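Local atomic coordinates of putative type VI secretion protein (Escherichia coli, PDB entry 6SKI), a protein that probably acts as a phospholipase effector toxin of the type VI secretion system, loaded onto the VgrG spike for delivery. Residues 333-338 and 402-407. Sequence-based numbering, arbitrary orientation.
Sequences SCPEFE and GAAVFF
Glu336 and Ala403 form an antiparallel hydrogen-bonded pair between an outer strand, 328-341, and the central strand, 398-409, of a three-stranded antiparallel sheet. Both bonds are backbone: Glu336 N to Ala403 O at 3.0 Å, nearly straight at 171°, and Ala403 N to Glu336 O at 2.9 Å, more bent at 155°. One residue on, Phe337 faces Gly402 in a non-hydrogen-bonded pair. Its CG lies anti to the carbonyl carbon (chi1 -56°), which brings the ring alongside the glycine, CD1 3.4 Å from Gly402 CA. This face is the packed one: Pro335 sets CG 3.8 Å from Ala404 CB, and helix 72-85 covers Pro335 and Phe337 through Cys78. The face carrying Glu336 and Ala403 is looser. There the partly exposed Glu336 carboxylate makes long, weak ion pairs with Arg350 and Lys354. Strand 328-341 is interrupted by a short loop that includes Ser333, Cys334 and Pro335; the Cys334 side chain points away from 402-407 and touches Val70 and Trp492. Ser333, in the same loop, points back toward strand 398-409, its CB 3.6 Å from the methyl CG2 of Val405.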
ATOM      1  N   SER A 333      24.446 -13.720  -4.302  1.00 51.44           N
ATOM      2  CA  SER A 333      24.367 -14.993  -4.991  1.00 51.44           C
ATOM      3  C   SER A 333      23.828 -16.014  -4.006  1.00 51.44           C
ATOM      4  O   SER A 333      23.990 -15.873  -2.792  1.00 51.44           O
ATOM      5  CB  SER A 333      25.735 -15.433  -5.519  1.00 51.44           C
ATOM      6  OG  SER A 333      25.659 -16.689  -6.165  1.00 51.44           O
ATOM      7  N   CYS A 334      23.176 -17.035  -4.525  1.00 52.29           N
ATOM      8  CA  CYS A 334      22.720 -18.104  -3.654  1.00 52.29           C
ATOM      9  C   CYS A 334      23.936 -18.875  -3.156  1.00 52.29           C
ATOM     10  O   CYS A 334      24.713 -19.388  -3.971  1.00 52.29           O
ATOM     11  CB  CYS A 334      21.756 -19.028  -4.388  1.00 52.29           C
ATOM     12  SG  CYS A 334      21.358 -20.545  -3.501  1.00 52.29           S
ATOM     13  N   PRO A 335      24.153 -18.960  -1.845  1.00 53.79           N
ATOM     14  CA  PRO A 335      25.349 -19.639  -1.342  1.00 53.79           C
ATOM     15  C   PRO A 335      25.366 -21.098  -1.762  1.00 53.79           C
ATOM     16  O   PRO A 335      24.362 -21.803  -1.659  1.00 53.79           O
ATOM     17  CB  PRO A 335      25.224 -19.489   0.178  1.00 53.79           C
ATOM     18  CG  PRO A 335      24.337 -18.305   0.356  1.00 53.79           C
ATOM     19  CD  PRO A 335      23.336 -18.425  -0.746  1.00 53.79           C
ATOM     20  N   GLU A 336      26.519 -21.548  -2.242  1.00 61.14           N
ATOM     21  CA  GLU A 336      26.657 -22.901  -2.760  1.00 61.14           C
ATOM     22  C   GLU A 336      27.723 -23.637  -1.968  1.00 61.14           C
ATOM     23  O   GLU A 336      28.817 -23.107  -1.757  1.00 61.14           O
ATOM     24  CB  GLU A 336      27.007 -22.884  -4.247  1.00 61.14           C
ATOM     25  CG  GLU A 336      25.805 -23.060  -5.154  1.00 61.14           C
ATOM     26  CD  GLU A 336      26.185 -23.116  -6.616  1.00 61.14           C
ATOM     27  OE1 GLU A 336      27.285 -22.639  -6.962  1.00 61.14           O
ATOM     28  OE2 GLU A 336      25.383 -23.634  -7.419  1.00 61.14           O
ATOM     29  N   PHE A 337      27.405 -24.854  -1.542  1.00 60.24           N
ATOM     30  CA  PHE A 337      28.274 -25.648  -0.691  1.00 60.24           C
ATOM     31  C   PHE A 337      28.635 -26.952  -1.387  1.00 60.24           C
ATOM     32  O   PHE A 337      27.825 -27.529  -2.117  1.00 60.24           O
ATOM     33  CB  PHE A 337      27.601 -25.959   0.650  1.00 60.24           C
ATOM     34  CG  PHE A 337      27.160 -24.742   1.405  1.00 60.24           C
ATOM     35  CD1 PHE A 337      27.964 -24.187   2.381  1.00 60.24           C
ATOM     36  CD2 PHE A 337      25.939 -24.151   1.138  1.00 60.24           C
ATOM     37  CE1 PHE A 337      27.563 -23.069   3.072  1.00 60.24           C
ATOM     38  CE2 PHE A 337      25.536 -23.033   1.826  1.00 60.24           C
ATOM     39  CZ  PHE A 337      26.349 -22.491   2.793  1.00 60.24           C
ATOM     40  N   GLU A 338      29.861 -27.412  -1.155  1.00 66.03           N
ATOM     41  CA  GLU A 338      30.276 -28.718  -1.639  1.00 66.03           C
ATOM     42  C   GLU A 338      31.351 -29.272  -0.718  1.00 66.03           C
ATOM     43  O   GLU A 338      32.108 -28.522  -0.101  1.00 66.03           O
ATOM     44  CB  GLU A 338      30.776 -28.662  -3.086  1.00 66.03           C
ATOM     45  CG  GLU A 338      32.255 -28.404  -3.260  1.00 66.03           C
ATOM     46  CD  GLU A 338      32.601 -28.113  -4.701  1.00 66.03           C
ATOM     47  OE1 GLU A 338      31.689 -27.724  -5.459  1.00 66.03           O
ATOM     48  OE2 GLU A 338      33.771 -28.309  -5.091  1.00 66.03           O
ATOM     49  N   GLY A 402      31.657 -23.613   1.281  1.00 59.18           N
ATOM     50  CA  GLY A 402      30.583 -22.867   0.651  1.00 59.18           C
ATOM     51  C   GLY A 402      31.082 -21.498   0.241  1.00 59.18           C
ATOM     52  O   GLY A 402      31.937 -20.918   0.904  1.00 59.18           O
ATOM     53  N   ALA A 403      30.559 -20.999  -0.865  1.00 57.58           N
ATOM     54  CA  ALA A 403      30.917 -19.682  -1.358  1.00 57.58           C
ATOM     55  C   ALA A 403      29.657 -18.926  -1.735  1.00 57.58           C
ATOM     56  O   ALA A 403      28.678 -19.519  -2.205  1.00 57.58           O
ATOM     57  CB  ALA A 403      31.859 -19.768  -2.558  1.00 57.58           C
ATOM     58  N   ALA A 404      29.676 -17.619  -1.490  1.00 54.65           N
ATOM     59  CA  ALA A 404      28.592 -16.746  -1.915  1.00 54.65           C
ATOM     60  C   ALA A 404      29.155 -15.371  -2.239  1.00 54.65           C
ATOM     61  O   ALA A 404      30.316 -15.076  -1.964  1.00 54.65           O
ATOM     62  CB  ALA A 404      27.501 -16.644  -0.849  1.00 54.65           C
ATOM     63  N   VAL A 405      28.328 -14.535  -2.855  1.00 52.90           N
ATOM     64  CA  VAL A 405      28.676 -13.140  -3.097  1.00 52.90           C
ATOM     65  C   VAL A 405      27.993 -12.281  -2.043  1.00 52.90           C
ATOM     66  O   VAL A 405      26.767 -12.311  -1.906  1.00 52.90           O
ATOM     67  CB  VAL A 405      28.278 -12.700  -4.511  1.00 52.90           C
ATOM     68  CG1 VAL A 405      28.765 -11.293  -4.775  1.00 52.90           C
ATOM     69  CG2 VAL A 405      28.849 -13.651  -5.524  1.00 52.90           C
ATOM     70  N   PHE A 406      28.783 -11.517  -1.301  1.00 52.00           N
ATOM     71  CA  PHE A 406      28.297 -10.687  -0.211  1.00 52.00           C
ATOM     72  C   PHE A 406      28.457  -9.213  -0.552  1.00 52.00           C
ATOM     73  O   PHE A 406      29.491  -8.792  -1.078  1.00 52.00           O
ATOM     74  CB  PHE A 406      29.049 -10.997   1.081  1.00 52.00           C
ATOM     75  CG  PHE A 406      28.220 -10.837   2.317  1.00 52.00           C
ATOM     76  CD1 PHE A 406      27.128 -11.652   2.542  1.00 52.00           C
ATOM     77  CD2 PHE A 406      28.534  -9.876   3.253  1.00 52.00           C
ATOM     78  CE1 PHE A 406      26.367 -11.511   3.678  1.00 52.00           C
ATOM     79  CE2 PHE A 406      27.772  -9.727   4.388  1.00 52.00           C
ATOM     80  CZ  PHE A 406      26.690 -10.548   4.600  1.00 52.00           C
ATOM     81  N   PHE A 407      27.424  -8.439  -0.252  1.00 50.48           N
ATOM     82  CA  PHE A 407      27.449  -6.991  -0.359  1.00 50.48           C
ATOM     83  C   PHE A 407      27.293  -6.405   1.034  1.00 50.48           C
ATOM     84  O   PHE A 407      26.350  -6.752   1.753  1.00 50.48           O
ATOM     85  CB  PHE A 407      26.334  -6.492  -1.275  1.00 50.48           C
ATOM     86  CG  PHE A 407      26.362  -5.014  -1.512  1.00 50.48           C
ATOM     87  CD1 PHE A 407      27.455  -4.417  -2.105  1.00 50.48           C
ATOM     88  CD2 PHE A 407      25.292  -4.223  -1.142  1.00 50.48           C
ATOM     89  CE1 PHE A 407      27.479  -3.063  -2.323  1.00 50.48           C
ATOM     90  CE2 PHE A 407      25.315  -2.868  -1.358  1.00 50.48           C
ATOM     91  CZ  PHE A 407      26.410  -2.289  -1.951  1.00 50.48           C
TER